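Local coordinates for rhamnose ABC transporter, periplasmic rhamnose-binding protein (Kribbella flavida, PDB 4KVF) that probably binds a sugar, likely rhamnose, outside the cell membrane and delivers it to an ABC transporter for uptake, at residues Asp121-Val125 with Gly292-Lys296; Ala167-Pro173 with Lys201-Asp207; Ser241-Ser245 with Tyr267-Val273; Ala277-Pro281 with Asp338-Phe342. All coordinates share one frame; numbering follows the deposited sequence.

Contact 1 (Asp121-Val125 with Gly292-Lys296); sequences DIKVV and GAALK
K296, the last residue of helix 281-296, sends its ammonium group to D121 and grips it twice. NZ donates to OD2 of D121 at 2.6 Å, a salt bridge in which the nitrogen stands above the carboxylate plane, 60° out of it. The same NZ donates to the backbone O of D121 at 2.7 Å, tilted from that carbonyl plane. K296 gets there with CG anti to its backbone N (chi1 -171°) and a bend at chi2, its CB and CD passing beside CG of K123. That K123 CG rests 3.7 Å from CB of L295, and the chain then turns so that K123 NZ meets the other carboxylate oxygen, D121 OD1, in a weak bond of 3.5 Å. Further along, V125 CG2 sits 3.8 Å from CA of G292 and 3.9 Å from CD1 of L295. The helix end thus packs on strand 123-127 of one lobe's six-stranded parallel sheet; the short segments run nearly antiparallel, at 154°, with axes 8.3 Å apart. D121 itself is placed by the Schellman motif that closes helix 111-119, while K123 and V125 are bonded into the sheet beside strand 99-102. One carboxylate, that of D121, thus lies between two lysines, with K123 NZ and K296 NZ 6.0 Å apart, which is likely to favour its ionised form and to ease the repulsion between them.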
loop_
_atom_site.group_PDB
_atom_site.type_symbol
_atom_site.label_atom_id
_atom_site.label_comp_id
_atom_site.label_asym_id
_atom_site.label_seq_id
_atom_site.Cartn_x
_atom_site.Cartn_y
_atom_site.Cartn_z
ATOM N N ASP A 121 22.271 -10.203 -14.764
ATOM C CA ASP A 121 22.223 -10.821 -13.426
ATOM C C ASP A 121 21.874 -9.830 -12.321
ATOM O O ASP A 121 22.140 -10.063 -11.137
ATOM C CB ASP A 121 23.507 -11.600 -13.090
ATOM C CG ASP A 121 23.299 -12.617 -11.967
ATOM O OD1 ASP A 121 22.276 -13.335 -11.986
ATOM O OD2 ASP A 121 24.149 -12.681 -11.051
ATOM N N ILE A 122 21.249 -8.727 -12.710
ATOM C CA ILE A 122 20.713 -7.801 -11.738
ATOM C C ILE A 122 19.337 -8.330 -11.345
ATOM O O ILE A 122 18.542 -8.674 -12.213
ATOM C CB ILE A 122 20.556 -6.390 -12.348
ATOM C CG1 ILE A 122 21.912 -5.855 -12.791
ATOM C CG2 ILE A 122 19.916 -5.437 -11.337
ATOM C CD1 ILE A 122 21.853 -4.500 -13.510
ATOM N N LYS A 123 19.060 -8.422 -10.047
ATOM C CA LYS A 123 17.720 -8.825 -9.608
ATOM C C LYS A 123 16.756 -7.647 -9.582
ATOM O O LYS A 123 17.098 -6.543 -9.155
ATOM C CB LYS A 123 17.780 -9.520 -8.239
ATOM C CG LYS A 123 18.722 -10.722 -8.207
ATOM C CD LYS A 123 18.338 -11.777 -9.239
ATOM C CE LYS A 123 19.501 -12.707 -9.527
ATOM N NZ LYS A 123 19.133 -13.749 -10.525
ATOM N N VAL A 124 15.531 -7.888 -10.036
ATOM C CA VAL A 124 14.547 -6.825 -10.131
ATOM C C VAL A 124 13.349 -7.128 -9.239
ATOM O O VAL A 124 12.688 -8.148 -9.392
ATOM C CB VAL A 124 14.075 -6.634 -11.584
ATOM C CG1 VAL A 124 12.925 -5.642 -11.642
ATOM C CG2 VAL A 124 15.229 -6.158 -12.451
ATOM N N VAL A 125 13.117 -6.239 -8.287
ATOM C CA VAL A 125 11.992 -6.338 -7.372
ATOM C C VAL A 125 11.098 -5.112 -7.563
ATOM O O VAL A 125 11.512 -3.965 -7.359
ATOM C CB VAL A 125 12.484 -6.359 -5.916
ATOM C CG1 VAL A 125 11.306 -6.350 -4.957
ATOM C CG2 VAL A 125 13.363 -7.575 -5.682
ATOM N N GLY A 292 15.268 -8.681 -2.433
ATOM C CA GLY A 292 16.265 -8.484 -3.476
ATOM C C GLY A 292 17.574 -9.156 -3.094
ATOM O O GLY A 292 18.216 -9.822 -3.908
ATOM N N ALA A 293 17.973 -8.981 -1.843
ATOM C CA ALA A 293 19.207 -9.589 -1.355
ATOM C C ALA A 293 19.117 -11.101 -1.355
ATOM O O ALA A 293 20.095 -11.779 -1.683
ATOM C CB ALA A 293 19.544 -9.079 0.038
ATOM N N ALA A 294 17.948 -11.636 -0.985
ATOM C CA ALA A 294 17.740 -13.075 -0.984
ATOM C C ALA A 294 17.849 -13.611 -2.389
ATOM O O ALA A 294 18.422 -14.669 -2.601
ATOM C CB ALA A 294 16.377 -13.446 -0.388
ATOM N N LEU A 295 17.298 -12.874 -3.352
ATOM C CA LEU A 295 17.390 -13.289 -4.757
ATOM C C LEU A 295 18.842 -13.308 -5.238
ATOM O O LEU A 295 19.302 -14.279 -5.848
ATOM C CB LEU A 295 16.555 -12.359 -5.643
ATOM C CG LEU A 295 15.044 -12.594 -5.535
ATOM C CD1 LEU A 295 14.303 -11.372 -6.027
ATOM C CD2 LEU A 295 14.642 -13.817 -6.353
ATOM N N LYS A 296 19.553 -12.226 -4.958
ATOM C CA LYS A 296 20.942 -12.076 -5.418
ATOM C C LYS A 296 21.891 -13.055 -4.738
ATOM O O LYS A 296 22.901 -13.460 -5.321
ATOM C CB LYS A 296 21.414 -10.629 -5.214
ATOM C CG LYS A 296 22.761 -10.291 -5.845
ATOM C CD LYS A 296 22.728 -10.469 -7.356
ATOM C CE LYS A 296 24.093 -10.175 -7.971
ATOM N NZ LYS A 296 24.159 -10.617 -9.393
#

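Contact 2 (Ala167-Pro173 with Lys201-Asp207); sequences AVLSATP and KIAYGND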
loop_
_atom_site.group_PDB
_atom_site.type_symbol
_atom_site.label_atom_id
_atom_site.label_comp_id
_atom_site.label_asym_id
_atom_site.label_seq_id
_atom_site.Cartn_x
_atom_site.Cartn_y
_atom_site.Cartn_z
ATOM N N ALA A 167 -22.110 3.048 4.071
ATOM C CA ALA A 167 -22.005 3.623 2.733
ATOM C C ALA A 167 -20.538 3.793 2.435
ATOM O O ALA A 167 -19.736 3.923 3.346
ATOM C CB ALA A 167 -22.713 4.953 2.661
ATOM N N VAL A 168 -20.177 3.766 1.160
ATOM C CA VAL A 168 -18.791 3.973 0.774
ATOM C C VAL A 168 -18.657 5.352 0.136
ATOM O O VAL A 168 -19.513 5.760 -0.647
ATOM C CB VAL A 168 -18.325 2.875 -0.216
ATOM C CG1 VAL A 168 -16.994 3.255 -0.906
ATOM C CG2 VAL A 168 -18.222 1.532 0.509
ATOM N N LEU A 169 -17.609 6.079 0.520
ATOM C CA LEU A 169 -17.208 7.294 -0.170
ATOM C C LEU A 169 -15.912 6.983 -0.917
ATOM O O LEU A 169 -14.847 6.822 -0.317
ATOM C CB LEU A 169 -17.029 8.453 0.827
ATOM C CG LEU A 169 -16.468 9.777 0.295
ATOM C CD1 LEU A 169 -17.342 10.329 -0.821
ATOM C CD2 LEU A 169 -16.352 10.809 1.420
ATOM N N SER A 170 -16.022 6.835 -2.232
ATOM C CA SER A 170 -14.900 6.363 -3.026
ATOM C C SER A 170 -14.160 7.513 -3.695
ATOM O O SER A 170 -14.389 8.686 -3.383
ATOM C CB SER A 170 -15.382 5.351 -4.075
ATOM O OG SER A 170 -14.279 4.693 -4.687
ATOM N N ALA A 171 -13.241 7.158 -4.590
ATOM C CA ALA A 171 -12.552 8.135 -5.420
ATOM C C ALA A 171 -13.408 8.382 -6.659
ATOM O O ALA A 171 -14.584 8.699 -6.531
ATOM C CB ALA A 171 -11.161 7.615 -5.794
ATOM N N THR A 172 -12.841 8.215 -7.854
ATOM C CA THR A 172 -13.611 8.411 -9.081
ATOM C C THR A 172 -14.365 7.145 -9.449
ATOM O O THR A 172 -13.986 6.060 -9.011
ATOM C CB THR A 172 -12.693 8.732 -10.255
ATOM O OG1 THR A 172 -11.793 7.632 -10.445
ATOM C CG2 THR A 172 -11.915 10.010 -9.992
ATOM N N PRO A 173 -15.419 7.269 -10.277
ATOM C CA PRO A 173 -16.113 6.063 -10.757
ATOM C C PRO A 173 -15.206 5.026 -11.424
ATOM O O PRO A 173 -15.436 3.829 -11.256
ATOM C CB PRO A 173 -17.126 6.627 -11.764
ATOM C CG PRO A 173 -17.469 7.983 -11.196
ATOM C CD PRO A 173 -16.151 8.504 -10.633
ATOM N N LYS A 201 -25.233 2.698 -0.349
ATOM C CA LYS A 201 -24.846 3.670 -1.352
ATOM C C LYS A 201 -23.338 3.706 -1.522
ATOM O O LYS A 201 -22.579 3.545 -0.565
ATOM C CB LYS A 201 -25.363 5.060 -0.949
ATOM C CG LYS A 201 -25.076 6.187 -1.944
ATOM C CD LYS A 201 -25.825 5.995 -3.251
ATOM C CE LYS A 201 -25.556 7.157 -4.199
ATOM N NZ LYS A 201 -26.272 7.001 -5.500
ATOM N N ILE A 202 -22.909 3.888 -2.763
ATOM C CA ILE A 202 -21.531 4.255 -3.040
ATOM C C ILE A 202 -21.531 5.650 -3.647
ATOM O O ILE A 202 -22.178 5.885 -4.672
ATOM C CB ILE A 202 -20.871 3.263 -4.018
ATOM C CG1 ILE A 202 -20.902 1.844 -3.430
ATOM C CG2 ILE A 202 -19.446 3.720 -4.354
ATOM C CD1 ILE A 202 -20.461 0.776 -4.402
ATOM N N ALA A 203 -20.836 6.578 -2.996
ATOM C CA ALA A 203 -20.696 7.940 -3.498
ATOM C C ALA A 203 -19.257 8.160 -3.954
ATOM O O ALA A 203 -18.337 7.488 -3.481
ATOM C CB ALA A 203 -21.073 8.956 -2.412
ATOM N N TYR A 204 -19.066 9.099 -4.871
ATOM C CA TYR A 204 -17.742 9.355 -5.424
ATOM C C TYR A 204 -17.247 10.760 -5.111
ATOM O O TYR A 204 -17.875 11.746 -5.490
ATOM C CB TYR A 204 -17.765 9.118 -6.934
ATOM C CG TYR A 204 -18.157 7.704 -7.282
ATOM C CD1 TYR A 204 -17.214 6.685 -7.275
ATOM C CD2 TYR A 204 -19.475 7.382 -7.584
ATOM C CE1 TYR A 204 -17.568 5.379 -7.576
ATOM C CE2 TYR A 204 -19.840 6.079 -7.888
ATOM C CZ TYR A 204 -18.880 5.083 -7.882
ATOM O OH TYR A 204 -19.234 3.786 -8.185
ATOM N N GLY A 205 -16.114 10.842 -4.424
ATOM C CA GLY A 205 -15.521 12.118 -4.074
ATOM C C GLY A 205 -14.393 12.518 -5.011
ATOM O O GLY A 205 -13.869 13.624 -4.914
ATOM N N ASN A 206 -14.018 11.603 -5.904
ATOM C CA ASN A 206 -13.042 11.880 -6.966
ATOM C C ASN A 206 -11.651 12.276 -6.473
ATOM O O ASN A 206 -10.928 12.987 -7.175
ATOM C CB ASN A 206 -13.563 12.968 -7.915
ATOM C CG ASN A 206 -14.747 12.512 -8.754
ATOM O OD1 ASN A 206 -15.521 11.647 -8.350
ATOM N ND2 ASN A 206 -14.895 13.109 -9.931
ATOM N N ASP A 207 -11.269 11.805 -5.286
ATOM C CA ASP A 207 -9.992 12.181 -4.668
ATOM C C ASP A 207 -9.803 13.694 -4.578
ATOM O O ASP A 207 -8.679 14.191 -4.570
ATOM C CB ASP A 207 -8.809 11.546 -5.398
ATOM C CG ASP A 207 -8.541 10.134 -4.944
ATOM O OD1 ASP A 207 -9.077 9.750 -3.883
ATOM O OD2 ASP A 207 -7.793 9.415 -5.641
HETATM O O HOH W 1 -12.536 10.883 -2.876
#
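S170 and Y204 form the last bridged pair of two parallel neighbours, strands 164-170 and 197-204, which with helix 176-189 make a beta-alpha-beta unit at one edge of a Rossmann-like sheet. The ladder is regular: A203 N donates to V168 O at 2.8 Å and S170 N to A203 O at 2.7 Å, the latter nearly straight at 177°. V168 and I202 share the face with S170 and Y204, where S170 and I202 rest on I182 of helix 176-189; L169 and A203 turn to the other, toward helix 209-222.

Beyond the ladder, Y204 carries the contact. Its CB touches A171 O at 3.2 Å, and the same oxygen lies in the ring plane at the edge by CG and CD1. With CG anti to the carbonyl carbon (chi1 -60°), the ring passes beneath the P173 pyrrolidine: CG meets P173 CG, CD1 comes to 3.5 Å from P173 N, and CE1 to 3.6 Å from P173 CA. That CA makes a CH-pi contact over the face, 4.0 Å from the centroid; CZ, next to the hydroxyl, still lies near it.

Past the strand ends, G205 N donates to S170 O and N206 N to A171 O, this last donor 78° out of the carbonyl plane. A water donates to S170 O and accepts from D207 N, while D207 OD1 is hydrogen-bonded to T233 OG1. S170 O therefore takes two donors, and A171 O serves both an amide and a ring edge, so backbone carbonyls keep the two loops paired after the sheet register has ended.

Contact 3 (Ser241-Ser245 with Tyr267-Val273); sequences SRYVS and YVKDGTV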
loop_
_atom_site.group_PDB
_atom_site.type_symbol
_atom_site.label_atom_id
_atom_site.label_comp_id
_atom_site.label_asym_id
_atom_site.label_seq_id
_atom_site.Cartn_x
_atom_site.Cartn_y
_atom_site.Cartn_z
ATOM N N SER A 241 -14.094 12.932 7.623
ATOM C CA SER A 241 -13.802 13.165 9.030
ATOM C C SER A 241 -13.918 14.638 9.364
ATOM O O SER A 241 -14.462 15.014 10.411
ATOM C CB SER A 241 -12.395 12.678 9.367
ATOM O OG SER A 241 -12.262 11.311 9.036
ATOM N N ARG A 242 -13.405 15.476 8.471
ATOM C CA ARG A 242 -13.467 16.914 8.692
ATOM C C ARG A 242 -14.915 17.385 8.730
ATOM O O ARG A 242 -15.270 18.242 9.534
ATOM C CB ARG A 242 -12.675 17.686 7.634
ATOM C CG ARG A 242 -12.538 19.172 7.954
ATOM C CD ARG A 242 -11.623 19.884 6.975
ATOM N NE ARG A 242 -12.214 19.996 5.646
ATOM C CZ ARG A 242 -11.862 19.251 4.605
ATOM N NH1 ARG A 242 -12.461 19.427 3.436
ATOM N NH2 ARG A 242 -10.912 18.328 4.729
ATOM N N TYR A 243 -15.757 16.821 7.868
ATOM C CA TYR A 243 -17.172 17.170 7.916
ATOM C C TYR A 243 -17.808 16.689 9.212
ATOM O O TYR A 243 -18.457 17.456 9.911
ATOM C CB TYR A 243 -17.970 16.602 6.744
ATOM C CG TYR A 243 -19.447 16.807 6.975
ATOM C CD1 TYR A 243 -19.998 18.071 6.909
ATOM C CD2 TYR A 243 -20.282 15.746 7.303
ATOM C CE1 TYR A 243 -21.343 18.280 7.143
ATOM C CE2 TYR A 243 -21.638 15.946 7.544
ATOM C CZ TYR A 243 -22.160 17.214 7.458
ATOM O OH TYR A 243 -23.504 17.429 7.688
ATOM N N VAL A 244 -17.646 15.405 9.512
ATOM C CA VAL A 244 -18.263 14.830 10.704
ATOM C C VAL A 244 -17.796 15.520 11.991
ATOM O O VAL A 244 -18.601 15.783 12.884
ATOM C CB VAL A 244 -18.065 13.297 10.756
ATOM C CG1 VAL A 244 -18.492 12.740 12.099
ATOM C CG2 VAL A 244 -18.861 12.644 9.630
ATOM N N SER A 245 -16.511 15.859 12.054
ATOM C CA SER A 245 -15.934 16.516 13.226
ATOM C C SER A 245 -16.614 17.842 13.555
ATOM O O SER A 245 -16.758 18.205 14.725
ATOM C CB SER A 245 -14.434 16.736 13.021
ATOM O OG SER A 245 -13.826 17.249 14.193
ATOM N N TYR A 267 -8.009 13.905 13.781
ATOM C CA TYR A 267 -9.350 13.326 13.836
ATOM C C TYR A 267 -9.407 12.088 14.738
ATOM O O TYR A 267 -10.455 11.753 15.297
ATOM C CB TYR A 267 -9.880 13.048 12.419
ATOM C CG TYR A 267 -9.918 14.307 11.591
ATOM C CD1 TYR A 267 -10.762 15.349 11.938
ATOM C CD2 TYR A 267 -9.089 14.475 10.488
ATOM C CE1 TYR A 267 -10.793 16.518 11.213
ATOM C CE2 TYR A 267 -9.115 15.655 9.749
ATOM C CZ TYR A 267 -9.974 16.667 10.121
ATOM O OH TYR A 267 -10.023 17.840 9.413
ATOM N N VAL A 268 -8.269 11.423 14.885
ATOM C CA VAL A 268 -8.156 10.322 15.829
ATOM C C VAL A 268 -8.093 10.865 17.259
ATOM O O VAL A 268 -8.824 10.414 18.149
ATOM C CB VAL A 268 -6.928 9.447 15.511
ATOM C CG1 VAL A 268 -6.681 8.447 16.619
ATOM C CG2 VAL A 268 -7.131 8.736 14.183
ATOM N N LYS A 269 -7.239 11.862 17.465
ATOM C CA LYS A 269 -7.078 12.468 18.784
ATOM C C LYS A 269 -8.334 13.196 19.274
ATOM O O LYS A 269 -8.535 13.335 20.485
ATOM C CB LYS A 269 -5.846 13.384 18.813
ATOM C CG LYS A 269 -4.526 12.636 18.597
ATOM C CD LYS A 269 -3.305 13.535 18.781
ATOM C CE LYS A 269 -2.013 12.719 18.868
ATOM N NZ LYS A 269 -2.052 11.643 19.900
ATOM N N ASP A 270 -9.188 13.652 18.356
ATOM C CA ASP A 270 -10.406 14.352 18.785
ATOM C C ASP A 270 -11.639 13.440 18.892
ATOM O O ASP A 270 -12.722 13.892 19.261
ATOM C CB ASP A 270 -10.671 15.654 17.985
ATOM C CG ASP A 270 -11.287 15.414 16.599
ATOM O OD1 ASP A 270 -11.505 14.252 16.195
ATOM O OD2 ASP A 270 -11.555 16.417 15.900
ATOM N N GLY A 271 -11.459 12.158 18.576
ATOM C CA GLY A 271 -12.511 11.171 18.759
ATOM C C GLY A 271 -13.455 10.958 17.581
ATOM O O GLY A 271 -14.425 10.205 17.686
ATOM N N THR A 272 -13.187 11.617 16.461
ATOM C CA THR A 272 -14.051 11.476 15.290
ATOM C C THR A 272 -13.842 10.111 14.649
ATOM O O THR A 272 -14.799 9.443 14.231
ATOM C CB THR A 272 -13.770 12.570 14.243
ATOM O OG1 THR A 272 -14.007 13.857 14.826
ATOM C CG2 THR A 272 -14.669 12.394 13.026
ATOM N N VAL A 273 -12.580 9.704 14.561
ATOM C CA VAL A 273 -12.228 8.422 13.965
ATOM C C VAL A 273 -11.581 7.529 15.017
ATOM O O VAL A 273 -10.660 7.951 15.721
ATOM C CB VAL A 273 -11.271 8.610 12.778
ATOM C CG1 VAL A 273 -10.761 7.263 12.280
ATOM C CG2 VAL A 273 -11.969 9.381 11.668
#
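S245 and T272 bring the backbones nearest, CA to CA 5.8 Å, where the end of helix 234-245 meets the turn after helix 261-269, a Schellman motif with G271 at positive phi. S241 CB lies over one face of the Y267 ring in a CH-pi contact, 4.0 Å from the centroid and 23° off the normal, and R242 N lies over the same face, also offset toward the rim. The phenol OH runs beside the R242 chain, 3.2 Å from its CB, while the guanidinium goes on to a salt bridge with D209. An alanine at Y267 would remove the ring and probably leave a gap beside S241 and R242. S245 OG donates to D270 OD2 at 3.0 Å, on the syn side. OD1 of D270 takes both N and OG1 of T272 from one face of the carboxylate; the backbone bond, 3.1 Å from T272 N, makes an Asx turn. The OG1 bond holds the T272 side chain at chi1 -60°, putting CG2 anti to the backbone N, 3.9 Å from V244 CG1. Toward the sheet, S241, V244 and V273 touch I255 of strand 254-257, so helix 234-245 and the turn both rest on this edge strand.

Contact 4 (Ala277-Pro281 with Asp338-Phe342); sequences ALWNP and DQFNF
The ring of F342, the C-terminal residue, carries P281 CD over one face and L278 CD2 at its edge, in plane. The site lies where strand 276-278 leads into helix 281-296, one of the passages between the two lobes of the periplasmic-binding-protein fold. P281 CD makes a CH-pi contact, 3.5 Å from the ring centroid and 17° off the normal. L278 CD2 approaches F342 CE2 at 3.7 Å. On F340, the edge is met by N280 ND2, 4.3 Å from CE2 and near the ring plane. F342 holds its CG between backbone N and carbonyl carbon (chi1 64°), which directs the ring into the angle between L278 and P281. Replacing F342 by an alanine would probably open a gap against P281 and L278 and leave the chain end less firmly seated on the interlobe segment. Around it, V56, L260 and F332 also touch the F342 side chain, and the backbone of F342 bonds to N262. N280 occupies the N-cap position of the helix, its OD1 accepting from A282 N. The carbonyl of W279 is buried here with no hydrogen-bonding partner in the model, its O 3.2 Å from CZ of F342.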
loop_
_atom_site.group_PDB
_atom_site.type_symbol
_atom_site.label_atom_id
_atom_site.label_comp_id
_atom_site.label_asym_id
_atom_site.label_seq_id
_atom_site.Cartn_x
_atom_site.Cartn_y
_atom_site.Cartn_z
ATOM N N ALA A 277 -7.324 2.057 8.327
ATOM C CA ALA A 277 -6.229 1.201 7.880
ATOM C C ALA A 277 -5.353 1.867 6.830
ATOM O O ALA A 277 -5.755 2.824 6.180
ATOM C CB ALA A 277 -6.786 -0.114 7.319
ATOM N N LEU A 278 -4.139 1.350 6.683
ATOM C CA LEU A 278 -3.326 1.582 5.497
ATOM C C LEU A 278 -2.213 0.551 5.594
ATOM O O LEU A 278 -2.483 -0.640 5.731
ATOM C CB LEU A 278 -2.762 3.012 5.435
ATOM C CG LEU A 278 -2.255 3.472 4.060
ATOM C CD1 LEU A 278 -3.410 3.777 3.080
ATOM C CD2 LEU A 278 -1.308 4.665 4.167
ATOM N N TRP A 279 -0.972 1.018 5.572
ATOM C CA TRP A 279 0.194 0.149 5.644
ATOM C C TRP A 279 1.382 1.025 6.040
ATOM O O TRP A 279 1.280 2.247 6.027
ATOM C CB TRP A 279 0.422 -0.549 4.292
ATOM C CG TRP A 279 0.203 0.341 3.090
ATOM C CD1 TRP A 279 1.106 1.205 2.538
ATOM C CD2 TRP A 279 -0.987 0.439 2.291
ATOM N NE1 TRP A 279 0.549 1.843 1.451
ATOM C CE2 TRP A 279 -0.733 1.394 1.281
ATOM C CE3 TRP A 279 -2.236 -0.184 2.332
ATOM C CZ2 TRP A 279 -1.686 1.736 0.320
ATOM C CZ3 TRP A 279 -3.179 0.158 1.378
ATOM C CH2 TRP A 279 -2.898 1.111 0.386
ATOM N N ASN A 280 2.492 0.413 6.435
ATOM C CA ASN A 280 3.681 1.183 6.782
ATOM C C ASN A 280 4.626 1.181 5.587
ATOM O O ASN A 280 5.240 0.158 5.283
ATOM C CB ASN A 280 4.362 0.604 8.029
ATOM C CG ASN A 280 5.602 1.377 8.434
ATOM O OD1 ASN A 280 5.975 2.373 7.797
ATOM N ND2 ASN A 280 6.238 0.940 9.521
ATOM N N PRO A 281 4.737 2.327 4.889
ATOM C CA PRO A 281 5.506 2.333 3.642
ATOM C C PRO A 281 6.955 1.977 3.885
ATOM O O PRO A 281 7.587 1.412 2.999
ATOM C CB PRO A 281 5.411 3.794 3.171
ATOM C CG PRO A 281 4.225 4.345 3.882
ATOM C CD PRO A 281 4.207 3.660 5.212
ATOM N N ASP A 338 0.740 7.748 17.034
ATOM C CA ASP A 338 1.981 8.522 17.080
ATOM C C ASP A 338 3.217 7.680 16.741
ATOM O O ASP A 338 4.317 8.221 16.584
ATOM C CB ASP A 338 2.171 9.214 18.440
ATOM C CG ASP A 338 1.236 10.398 18.638
ATOM O OD1 ASP A 338 0.556 10.813 17.672
ATOM O OD2 ASP A 338 1.195 10.926 19.771
ATOM N N GLN A 339 3.033 6.366 16.627
ATOM C CA GLN A 339 4.128 5.458 16.288
ATOM C C GLN A 339 4.506 5.612 14.819
ATOM O O GLN A 339 5.560 5.150 14.385
ATOM C CB GLN A 339 3.737 4.000 16.571
ATOM C CG GLN A 339 3.355 3.701 18.018
ATOM C CD GLN A 339 2.965 2.244 18.242
ATOM O OE1 GLN A 339 3.138 1.396 17.364
ATOM N NE2 GLN A 339 2.431 1.951 19.428
ATOM N N PHE A 340 3.633 6.265 14.058
ATOM C CA PHE A 340 3.847 6.455 12.628
ATOM C C PHE A 340 3.894 7.937 12.274
ATOM O O PHE A 340 3.128 8.733 12.816
ATOM C CB PHE A 340 2.734 5.763 11.828
ATOM C CG PHE A 340 2.471 4.338 12.257
ATOM C CD1 PHE A 340 1.607 4.066 13.313
ATOM C CD2 PHE A 340 3.092 3.274 11.611
ATOM C CE1 PHE A 340 1.365 2.762 13.719
ATOM C CE2 PHE A 340 2.852 1.965 12.011
ATOM C CZ PHE A 340 1.989 1.708 13.070
ATOM N N ASN A 341 4.797 8.312 11.375
ATOM C CA ASN A 341 4.814 9.680 10.860
ATOM C C ASN A 341 4.936 9.729 9.345
ATOM O O ASN A 341 6.035 9.758 8.794
ATOM C CB ASN A 341 5.897 10.547 11.511
ATOM C CG ASN A 341 5.988 11.935 10.876
ATOM O OD1 ASN A 341 5.097 12.772 11.046
ATOM N ND2 ASN A 341 7.065 12.178 10.135
ATOM N N PHE A 342 3.781 9.720 8.688
ATOM C CA PHE A 342 3.657 9.916 7.247
ATOM C C PHE A 342 2.178 10.196 6.966
ATOM O O PHE A 342 1.794 10.757 5.934
ATOM C CB PHE A 342 4.161 8.688 6.462
ATOM C CG PHE A 342 3.351 7.442 6.693
ATOM C CD1 PHE A 342 3.606 6.622 7.785
ATOM C CD2 PHE A 342 2.329 7.095 5.823
ATOM C CE1 PHE A 342 2.851 5.477 8.006
ATOM C CE2 PHE A 342 1.577 5.960 6.036
ATOM C CZ PHE A 342 1.835 5.148 7.132
ATOM O OXT PHE A 342 1.330 9.870 7.807
#

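How the contacts relate
Contacts 1 and 2 both involve strands of parallel sheets, but in different lobes, with centres about 39 Å apart: contact 1 sets a helix end against a strand through charges, whereas contact 2 joins two strands mainly by backbone bonds. Contact 3 belongs to the same lobe as contact 2, on the far edge of that sheet, and mixes a covered ring with an aspartate-held turn. Contact 4, its centre about 11 Å from the chain centre, makes no hydrogen bond across its segments. All are partly buried, but contacts 1 to 3 include exposed residues, whereas none touching in contact 4 is exposed. Helix 281-296 links contacts 1 and 4; a weak K269-D338 ion pair joins contacts 3 and 4.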